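Local coordinates for spike protein P5 (Enterobacteria phage PRD1, PDB 1YQ5) that forms, with proteins P31 and P2, the spike complexes at the fivefold vertices of the phage capsid and is essential for viral infectivity, at residues A[71-75]-A[126-131]; A[76-82]-A[121-127]. All coordinates share one frame; numbering follows the deposited sequence.

Contact 1 of 2, residues A[71-75]-A[126-131]; sequences TVTTG and NDGAAL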
loop_
_atom_site.group_PDB
_atom_site.type_symbol
_atom_site.label_atom_id
_atom_site.label_comp_id
_atom_site.label_asym_id
_atom_site.label_seq_id
_atom_site.Cartn_x
_atom_site.Cartn_y
_atom_site.Cartn_z
ATOM N N THR A 71 4.384 -22.508 2.872
ATOM C CA THR A 71 4.240 -23.818 2.250
ATOM C C THR A 71 3.408 -23.795 0.968
ATOM O O THR A 71 3.188 -24.838 0.345
ATOM C CB THR A 71 3.638 -24.830 3.234
ATOM O OG1 THR A 71 2.505 -24.247 3.892
ATOM C CG2 THR A 71 4.688 -25.231 4.268
ATOM N N VAL A 72 2.931 -22.614 0.584
ATOM C CA VAL A 72 2.165 -22.468 -0.653
ATOM C C VAL A 72 2.890 -21.390 -1.447
ATOM O O VAL A 72 2.761 -20.194 -1.173
ATOM C CB VAL A 72 0.698 -22.059 -0.382
ATOM C CG1 VAL A 72 -0.007 -21.724 -1.691
ATOM C CG2 VAL A 72 -0.033 -23.211 0.313
ATOM N N THR A 73 3.663 -21.833 -2.432
ATOM C CA THR A 73 4.478 -20.941 -3.246
ATOM C C THR A 73 4.072 -20.891 -4.710
ATOM O O THR A 73 4.848 -20.445 -5.551
ATOM C CB THR A 73 5.943 -21.384 -3.191
ATOM O OG1 THR A 73 6.035 -22.724 -3.691
ATOM C CG2 THR A 73 6.462 -21.353 -1.755
ATOM N N THR A 74 2.863 -21.347 -5.012
ATOM C CA THR A 74 2.372 -21.352 -6.383
ATOM C C THR A 74 1.064 -20.574 -6.493
ATOM O O THR A 74 0.441 -20.245 -5.486
ATOM C CB THR A 74 2.129 -22.794 -6.875
ATOM O OG1 THR A 74 1.264 -23.472 -5.957
ATOM C CG2 THR A 74 3.443 -23.556 -6.969
ATOM N N GLY A 75 0.657 -20.285 -7.723
ATOM C CA GLY A 75 -0.577 -19.551 -7.935
ATOM C C GLY A 75 -0.460 -18.099 -7.506
ATOM O O GLY A 75 0.640 -17.549 -7.415
ATOM N N ASN A 126 -5.502 -18.298 -1.838
ATOM C CA ASN A 126 -4.533 -18.521 -2.894
ATOM C C ASN A 126 -5.465 -19.111 -3.947
ATOM O O ASN A 126 -6.350 -19.906 -3.608
ATOM C CB ASN A 126 -3.484 -19.548 -2.496
ATOM C CG ASN A 126 -2.494 -19.811 -3.611
ATOM O OD1 ASN A 126 -1.477 -19.117 -3.738
ATOM N ND2 ASN A 126 -2.796 -20.796 -4.443
ATOM N N ASP A 127 -5.293 -18.734 -5.207
ATOM C CA ASP A 127 -6.193 -19.229 -6.241
ATOM C C ASP A 127 -5.962 -20.672 -6.674
ATOM O O ASP A 127 -6.749 -21.216 -7.445
ATOM C CB ASP A 127 -6.152 -18.309 -7.469
ATOM C CG ASP A 127 -4.786 -18.273 -8.136
ATOM O OD1 ASP A 127 -3.887 -19.039 -7.733
ATOM O OD2 ASP A 127 -4.615 -17.468 -9.072
ATOM N N GLY A 128 -4.901 -21.298 -6.175
ATOM C CA GLY A 128 -4.623 -22.667 -6.568
ATOM C C GLY A 128 -4.495 -23.682 -5.445
ATOM O O GLY A 128 -4.361 -24.876 -5.703
ATOM N N ALA A 129 -4.534 -23.229 -4.198
ATOM C CA ALA A 129 -4.406 -24.157 -3.081
ATOM C C ALA A 129 -4.948 -23.593 -1.777
ATOM O O ALA A 129 -4.997 -22.379 -1.583
ATOM C CB ALA A 129 -2.943 -24.552 -2.907
ATOM N N ALA A 130 -5.354 -24.488 -0.882
ATOM C CA ALA A 130 -5.883 -24.078 0.412
ATOM C C ALA A 130 -4.738 -23.598 1.298
ATOM O O ALA A 130 -3.589 -23.983 1.092
ATOM C CB ALA A 130 -6.602 -25.247 1.071
ATOM N N LEU A 131 -5.050 -22.753 2.277
ATOM C CA LEU A 131 -4.035 -22.240 3.195
ATOM C C LEU A 131 -4.316 -22.762 4.600
ATOM O O LEU A 131 -5.393 -22.533 5.143
ATOM C CB LEU A 131 -4.055 -20.709 3.213
ATOM C CG LEU A 131 -3.876 -19.991 1.872
ATOM C CD1 LEU A 131 -3.950 -18.485 2.092
ATOM C CD2 LEU A 131 -2.542 -20.379 1.252
#

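Contact 2 of 2, residues A[76-82]-A[121-127]; sequences NYLLRVK and KFSLCND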
loop_
_atom_site.group_PDB
_atom_site.type_symbol
_atom_site.label_atom_id
_atom_site.label_comp_id
_atom_site.label_asym_id
_atom_site.label_seq_id
_atom_site.Cartn_x
_atom_site.Cartn_y
_atom_site.Cartn_z
ATOM N N ASN A 76 -1.604 -17.479 -7.242
ATOM C CA ASN A 76 -1.641 -16.085 -6.825
ATOM C C ASN A 76 -2.434 -15.910 -5.546
ATOM O O ASN A 76 -3.505 -16.496 -5.384
ATOM C CB ASN A 76 -2.293 -15.220 -7.904
ATOM C CG ASN A 76 -1.544 -15.263 -9.210
ATOM O OD1 ASN A 76 -0.423 -14.775 -9.307
ATOM N ND2 ASN A 76 -2.157 -15.864 -10.227
ATOM N N TYR A 77 -1.893 -15.118 -4.631
ATOM C CA TYR A 77 -2.603 -14.826 -3.403
ATOM C C TYR A 77 -3.561 -13.696 -3.757
ATOM O O TYR A 77 -3.152 -12.681 -4.331
ATOM C CB TYR A 77 -1.638 -14.390 -2.304
ATOM C CG TYR A 77 -0.951 -15.558 -1.636
ATOM C CD1 TYR A 77 0.229 -16.092 -2.151
ATOM C CD2 TYR A 77 -1.507 -16.153 -0.507
ATOM C CE1 TYR A 77 0.840 -17.200 -1.551
ATOM C CE2 TYR A 77 -0.910 -17.258 0.096
ATOM C CZ TYR A 77 0.261 -17.775 -0.428
ATOM O OH TYR A 77 0.841 -18.866 0.176
ATOM N N LEU A 78 -4.837 -13.894 -3.446
ATOM C CA LEU A 78 -5.864 -12.902 -3.732
ATOM C C LEU A 78 -6.293 -12.248 -2.425
ATOM O O LEU A 78 -6.640 -12.940 -1.466
ATOM C CB LEU A 78 -7.075 -13.572 -4.384
ATOM C CG LEU A 78 -6.784 -14.535 -5.537
ATOM C CD1 LEU A 78 -8.097 -15.089 -6.058
ATOM C CD2 LEU A 78 -6.019 -13.821 -6.649
ATOM N N LEU A 79 -6.268 -10.920 -2.385
ATOM C CA LEU A 79 -6.658 -10.208 -1.173
ATOM C C LEU A 79 -7.789 -9.234 -1.435
ATOM O O LEU A 79 -7.848 -8.604 -2.491
ATOM C CB LEU A 79 -5.461 -9.463 -0.577
ATOM C CG LEU A 79 -4.337 -10.340 -0.020
ATOM C CD1 LEU A 79 -3.563 -10.961 -1.163
ATOM C CD2 LEU A 79 -3.408 -9.497 0.848
ATOM N N ARG A 80 -8.687 -9.111 -0.465
ATOM C CA ARG A 80 -9.819 -8.212 -0.606
ATOM C C ARG A 80 -10.252 -7.567 0.701
ATOM O O ARG A 80 -10.305 -8.217 1.750
ATOM C CB ARG A 80 -11.017 -8.959 -1.201
ATOM C CG ARG A 80 -12.263 -8.101 -1.353
ATOM C CD ARG A 80 -13.445 -8.934 -1.836
ATOM N NE ARG A 80 -14.005 -9.752 -0.764
ATOM C CZ ARG A 80 -14.787 -10.810 -0.962
ATOM N NH1 ARG A 80 -15.100 -11.195 -2.199
ATOM N NH2 ARG A 80 -15.280 -11.470 0.077
ATOM N N VAL A 81 -10.559 -6.278 0.614
ATOM C CA VAL A 81 -11.038 -5.499 1.746
ATOM C C VAL A 81 -12.325 -4.839 1.275
ATOM O O VAL A 81 -12.379 -4.303 0.166
ATOM C CB VAL A 81 -10.058 -4.379 2.142
ATOM C CG1 VAL A 81 -10.675 -3.521 3.242
ATOM C CG2 VAL A 81 -8.742 -4.974 2.609
ATOM N N LYS A 82 -13.358 -4.882 2.106
ATOM C CA LYS A 82 -14.625 -4.265 1.745
ATOM C C LYS A 82 -15.133 -3.348 2.841
ATOM O O LYS A 82 -14.848 -3.555 4.019
ATOM C CB LYS A 82 -15.693 -5.330 1.488
ATOM C CG LYS A 82 -15.327 -6.354 0.433
ATOM C CD LYS A 82 -16.507 -7.264 0.126
ATOM C CE LYS A 82 -16.915 -8.075 1.337
ATOM N NZ LYS A 82 -18.204 -8.804 1.117
ATOM N N LYS A 121 -14.546 -5.436 6.138
ATOM C CA LYS A 121 -14.518 -6.882 5.952
ATOM C C LYS A 121 -13.234 -7.297 5.240
ATOM O O LYS A 121 -12.796 -6.638 4.296
ATOM C CB LYS A 121 -15.741 -7.332 5.152
ATOM C CG LYS A 121 -17.071 -7.052 5.852
ATOM C CD LYS A 121 -18.251 -7.518 5.009
ATOM C CE LYS A 121 -19.571 -7.314 5.739
ATOM N NZ LYS A 121 -20.730 -7.789 4.928
ATOM N N PHE A 122 -12.633 -8.390 5.699
ATOM C CA PHE A 122 -11.381 -8.866 5.122
ATOM C C PHE A 122 -11.444 -10.310 4.642
ATOM O O PHE A 122 -12.116 -11.152 5.247
ATOM C CB PHE A 122 -10.246 -8.750 6.149
ATOM C CG PHE A 122 -10.045 -7.361 6.684
ATOM C CD1 PHE A 122 -10.875 -6.854 7.681
ATOM C CD2 PHE A 122 -9.029 -6.552 6.181
ATOM C CE1 PHE A 122 -10.696 -5.562 8.174
ATOM C CE2 PHE A 122 -8.840 -5.258 6.663
ATOM C CZ PHE A 122 -9.680 -4.762 7.665
ATOM N N SER A 123 -10.719 -10.591 3.565
ATOM C CA SER A 123 -10.653 -11.939 3.016
ATOM C C SER A 123 -9.474 -12.092 2.070
ATOM O O SER A 123 -9.022 -11.126 1.447
ATOM C CB SER A 123 -11.937 -12.294 2.262
ATOM O OG SER A 123 -11.921 -13.663 1.877
ATOM N N LEU A 124 -8.974 -13.316 1.980
ATOM C CA LEU A 124 -7.868 -13.631 1.089
ATOM C C LEU A 124 -7.809 -15.142 0.911
ATOM O O LEU A 124 -8.440 -15.889 1.662
ATOM C CB LEU A 124 -6.542 -13.099 1.662
ATOM C CG LEU A 124 -5.982 -13.640 2.983
ATOM C CD1 LEU A 124 -5.479 -15.072 2.800
ATOM C CD2 LEU A 124 -4.834 -12.747 3.438
ATOM N N CYS A 125 -7.064 -15.580 -0.094
ATOM C CA CYS A 125 -6.898 -16.997 -0.384
ATOM C C CYS A 125 -5.787 -17.081 -1.399
ATOM O O CYS A 125 -5.187 -16.069 -1.754
ATOM C CB CYS A 125 -8.160 -17.575 -1.030
ATOM S SG CYS A 125 -8.391 -17.065 -2.785
ATOM N N ASN A 126 -5.502 -18.298 -1.838
ATOM C CA ASN A 126 -4.533 -18.521 -2.894
ATOM C C ASN A 126 -5.465 -19.111 -3.947
ATOM O O ASN A 126 -6.350 -19.906 -3.608
ATOM C CB ASN A 126 -3.484 -19.548 -2.496
ATOM C CG ASN A 126 -2.494 -19.811 -3.611
ATOM O OD1 ASN A 126 -1.477 -19.117 -3.738
ATOM N ND2 ASN A 126 -2.796 -20.796 -4.443
ATOM N N ASP A 127 -5.293 -18.734 -5.207
ATOM C CA ASP A 127 -6.193 -19.229 -6.241
ATOM C C ASP A 127 -5.962 -20.672 -6.674
ATOM O O ASP A 127 -6.749 -21.216 -7.445
ATOM C CB ASP A 127 -6.152 -18.309 -7.469
ATOM C CG ASP A 127 -4.786 -18.273 -8.136
ATOM O OD1 ASP A 127 -3.887 -19.039 -7.733
ATOM O OD2 ASP A 127 -4.615 -17.468 -9.072
HETATM O O HOH W 1 -20.895 -9.245 2.238
#

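Contact 1 of 2, residues A[71-75]-A[126-131]
V72 faces A129 with their CA atoms 7.2 Å apart, and toward G75 the two backbones draw together, G75 CA lying 5.3 Å from G128 CA. Apart from N126, the end of strand 119-126, both segments are loop: residues 71-75 lead into strand 76-83, residues 127-131 carry the chain away from strand 119-126, and both are end loops of the jelly roll that run between its two sheets. V72 makes the largest single contribution, its methyls splayed over the opposite loop. With CG1 anti to the backbone N (chi1 172°), that branch heads for the side chain of N126, 4.2 Å from N126 CB, and also meets A129 CB at 4.3 Å. The other branch, V72 CG2, lies 3.7 Å from A130 O. V72 CG2 is also 3.9 Å from L131 CD2, where the isobutyl group crosses the valine at about a right angle. The N126 amide packs against both the V72 CG1 methyl and the T74 carbonyl. At the other end, G75, with phi at 70°, brings its backbone against the D127 carboxylate, G75 CA standing 3.4 Å from D127 OD1. Beyond the pair, L131 shares a backbone hydrogen bond with I21. The V72 part of the join is thus van der Waals packing against mixed apolar and polar groups, while at G75 a carboxylate held by N76 lies against the glycine backbone.

Contact 2 of 2, residues A[76-82]-A[121-127]
Y77 to K82 run antiparallel to K121 to N126, their strand axes 4.5 Å apart at closest and their directions 170° apart, as two neighbouring strands in one sheet of the jelly-roll sandwich. Paired backbone hydrogen bonds hold L78 to C125, R80 to S123 and K82 to K121; the non-hydrogen-bonded pairs alternate with them. Y77, L79, V81, F122 and L124 turn to the face that meets the other sheet: L79 CG rests 3.9 Å from L124 CB with both side chains pointing the same way, V81 CG2 lies 3.9 Å from F122 CD2, and I63, V67 and I103 close the core over them. On the opposite face L78 CD1 packs 3.8 Å from C125 SG, and L78 also touches T98 of a second subunit. Past the last strand pair, D127 grips N76 three ways: its backbone N donates to N76 O, D127 OD1 receives N76 N at 2.8 Å from 48° above the carboxylate plane, and D127 OD2 takes N76 ND2 at 3.2 Å on its syn side. At the far end, R80 and K82 both make salt bridges to D28, which probably eases the closeness of the two lysine ammonium groups. K82 bends at chi3 (-63°), bringing its CE beside K121 CD, and one water accepts from K82 NZ at 2.9 Å and from K121 NZ at 3.1 Å.

Contact 2 is nested inside the chain loop that contact 1 closes, and their centres are 12 Å apart. Contact 2 lies in the sheet containing strands 76-83 and 119-126, about 8 Å from the centre of the chain; contact 1 continues the same strand pair into the loops at one end, about 18 Å from that centre. N126 and D127 belong to both. Between them Y77 OH probably donates a hydrogen bond to V72 O, 2.7 Å away, and L131 CD1 packs 3.8 Å from L124 CD1, extending the sandwich core toward the loops. Together they join the paired strands to the loops that carry the chain between the two sheets, within the C-terminal domain of the trimeric spike protein.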